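Local coordinates for lysozyme M1 (Streptomyces coelicolor, PDB 1JFX), which hydrolyses the beta-1,4 linkages between N-acetylmuramic acid and N-acetylglucosamine in peptidoglycan, O-acetylated muramic acid included, and thereby lyses bacteria, at residues Q6-S11 with A25-A30. Sequence-based numbering, arbitrary orientation.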
ATOM      1  N   GLN A   6      12.997  -4.214   6.277  1.00  6.23           N
ATOM      2  CA  GLN A   6      12.001  -3.426   7.011  1.00  6.45           C
ATOM      3  C   GLN A   6      11.643  -2.110   6.343  1.00  6.73           C
ATOM      4  O   GLN A   6      12.434  -1.555   5.586  1.00  5.93           O
ATOM      5  CB  GLN A   6      12.559  -3.120   8.408  1.00  5.50           C
ATOM      6  CG  GLN A   6      12.705  -4.336   9.305  1.00  4.93           C
ATOM      7  CD  GLN A   6      11.372  -4.780   9.858  1.00  8.28           C
ATOM      8  OE1 GLN A   6      10.602  -3.963  10.392  1.00  7.64           O
ATOM      9  NE2 GLN A   6      11.082  -6.081   9.744  1.00  6.38           N
ATOM     10  N   GLY A   7      10.451  -1.605   6.648  1.00  6.19           N
ATOM     11  CA  GLY A   7      10.039  -0.334   6.071  1.00  7.52           C
ATOM     12  C   GLY A   7       8.967   0.329   6.905  1.00  7.53           C
ATOM     13  O   GLY A   7       8.605  -0.165   7.980  1.00  6.93           O
ATOM     14  N   ILE A   8       8.464   1.453   6.417  1.00  6.82           N
ATOM     15  CA  ILE A   8       7.390   2.164   7.105  1.00  6.40           C
ATOM     16  C   ILE A   8       6.391   2.646   6.078  1.00  6.95           C
ATOM     17  O   ILE A   8       6.605   2.503   4.878  1.00  7.42           O
ATOM     18  CB  ILE A   8       7.907   3.416   7.873  1.00  6.71           C
ATOM     19  CG1 ILE A   8       8.566   4.407   6.900  1.00  7.33           C
ATOM     20  CG2 ILE A   8       8.894   3.001   8.975  1.00  9.78           C
ATOM     21  CD1 ILE A   8       8.956   5.743   7.558  1.00 10.08           C
ATOM     22  N   ASP A   9       5.259   3.154   6.544  1.00  7.18           N
ATOM     23  CA  ASP A   9       4.296   3.777   5.633  1.00  6.19           C
ATOM     24  C   ASP A   9       3.837   4.996   6.406  1.00  6.35           C
ATOM     25  O   ASP A   9       3.757   4.977   7.646  1.00  7.08           O
ATOM     26  CB  ASP A   9       3.133   2.861   5.220  1.00  8.74           C
ATOM     27  CG  ASP A   9       2.264   2.427   6.376  1.00  8.33           C
ATOM     28  OD1 ASP A   9       1.347   3.184   6.786  1.00  8.07           O
ATOM     29  OD2 ASP A   9       2.508   1.307   6.862  1.00  7.39           O
ATOM     30  N   VAL A  10       3.595   6.079   5.682  1.00  5.58           N
ATOM     31  CA  VAL A  10       3.229   7.333   6.321  1.00  6.74           C
ATOM     32  C   VAL A  10       2.223   8.122   5.506  1.00  6.38           C
ATOM     33  O   VAL A  10       2.015   7.848   4.335  1.00  7.18           O
ATOM     34  CB  VAL A  10       4.464   8.258   6.474  1.00  7.91           C
ATOM     35  CG1 VAL A  10       5.570   7.557   7.228  1.00  8.39           C
ATOM     36  CG2 VAL A  10       4.974   8.679   5.090  1.00  6.86           C
ATOM     37  N   SER A  11       1.622   9.117   6.156  1.00  6.86           N
ATOM     38  CA  SER A  11       0.676  10.020   5.521  1.00  8.26           C
ATOM     39  C   SER A  11       0.910  11.369   6.194  1.00  7.59           C
ATOM     40  O   SER A  11       1.857  11.521   6.968  1.00  7.44           O
ATOM     41  CB  SER A  11      -0.771   9.573   5.739  1.00  8.57           C
ATOM     42  OG  SER A  11      -1.156   9.662   7.105  1.00 11.55           O
ATOM     43  N   ALA A  25      18.239   4.745  10.075  1.00 10.10           N
ATOM     44  CA  ALA A  25      17.623   3.916  11.109  1.00  9.31           C
ATOM     45  C   ALA A  25      17.583   2.455  10.643  1.00  9.72           C
ATOM     46  O   ALA A  25      17.289   1.561  11.438  1.00 11.79           O
ATOM     47  CB  ALA A  25      16.199   4.398  11.408  1.00  7.90           C
ATOM     48  N   GLY A  26      17.846   2.232   9.357  1.00  8.92           N
ATOM     49  CA  GLY A  26      17.856   0.889   8.808  1.00  8.75           C
ATOM     50  C   GLY A  26      16.677   0.514   7.925  1.00  9.24           C
ATOM     51  O   GLY A  26      16.561  -0.633   7.501  1.00 11.01           O
ATOM     52  N   MET A  27      15.791   1.461   7.651  1.00  8.33           N
ATOM     53  CA  MET A  27      14.639   1.177   6.800  1.00  7.31           C
ATOM     54  C   MET A  27      15.075   1.085   5.343  1.00  7.52           C
ATOM     55  O   MET A  27      15.918   1.869   4.883  1.00  7.94           O
ATOM     56  CB  MET A  27      13.585   2.277   6.945  1.00  6.74           C
ATOM     57  CG  MET A  27      13.052   2.427   8.358  1.00  7.00           C
ATOM     58  SD  MET A  27      12.246   0.890   8.902  1.00  7.14           S
ATOM     59  CE  MET A  27      11.770   1.355  10.611  1.00 12.14           C
ATOM     60  N   SER A  28      14.491   0.130   4.625  1.00  6.76           N
ATOM     61  CA  SER A  28      14.792  -0.084   3.209  1.00  7.82           C
ATOM     62  C   SER A  28      13.710   0.460   2.271  1.00  7.79           C
ATOM     63  O   SER A  28      13.996   0.813   1.119  1.00  8.47           O
ATOM     64  CB  SER A  28      14.934  -1.582   2.914  1.00 10.28           C
ATOM     65  OG  SER A  28      15.997  -2.179   3.637  1.00 11.27           O
ATOM     66  N   PHE A  29      12.473   0.522   2.755  1.00  8.36           N
ATOM     67  CA  PHE A  29      11.369   0.947   1.907  1.00  7.01           C
ATOM     68  C   PHE A  29      10.291   1.715   2.656  1.00  7.15           C
ATOM     69  O   PHE A  29      10.264   1.743   3.885  1.00  6.74           O
ATOM     70  CB  PHE A  29      10.737  -0.298   1.238  1.00  5.62           C
ATOM     71  CG  PHE A  29       9.968  -1.198   2.194  1.00  7.91           C
ATOM     72  CD1 PHE A  29       8.621  -0.958   2.466  1.00  7.61           C
ATOM     73  CD2 PHE A  29      10.595  -2.274   2.828  1.00  7.44           C
ATOM     74  CE1 PHE A  29       7.912  -1.774   3.357  1.00  7.51           C
ATOM     75  CE2 PHE A  29       9.898  -3.093   3.717  1.00  7.38           C
ATOM     76  CZ  PHE A  29       8.547  -2.839   3.981  1.00  9.12           C
ATOM     77  N   ALA A  30       9.410   2.346   1.886  1.00  6.07           N
ATOM     78  CA  ALA A  30       8.298   3.076   2.457  1.00  6.82           C
ATOM     79  C   ALA A  30       7.158   3.250   1.464  1.00  6.86           C
ATOM     80  O   ALA A  30       7.380   3.365   0.263  1.00  8.01           O
ATOM     81  CB  ALA A  30       8.759   4.464   2.940  1.00 10.03           C
TER
HETATM   82  O   HOH W   1      15.627  -2.901   6.282  1.00  9.74           O
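Gly7 sits over the face of the Phe29 ring, and this is the tight part of the contact. The glycine CA stands 3.5 Å from the centroid of the Phe29 ring, 9° off the normal, a CH-pi contact. A chi1 of 70° sets Phe29 CG between its own backbone N and carbonyl carbon, and from there the ring leans over the neighbouring strand, its CE2 3.3 Å from Gly7 N. Two backbone bonds, made by the residues before and after Gly7, hold the segments together here: Ser28 N gives a nearly straight bond to Gln6 O at 2.8 Å, and Ile8 N one to Phe29 O at 3.1 Å. On the other face of the sheet Ile8 divides its branches, CG2 meeting Met27 CE at 3.7 Å and CG1 resting 4.0 Å from Ala30 CB; Val22 of helix 19-24 touches both Ile8 and Met27. Packing gives way to water at Gly26, whose positive phi closes helix 19-24 in a Schellman motif. One water there accepts from Gln6 N and donates to Gly26 O, and also bonds Ser28 OG. Farther along strand 6-10 sits Asp9, a predicted active-site residue. Strand 6-10, helix 19-24 and strand 29-36 form a parallel beta-alpha-beta unit of the beta-alpha barrel of this family 25 glycosyl hydrolase.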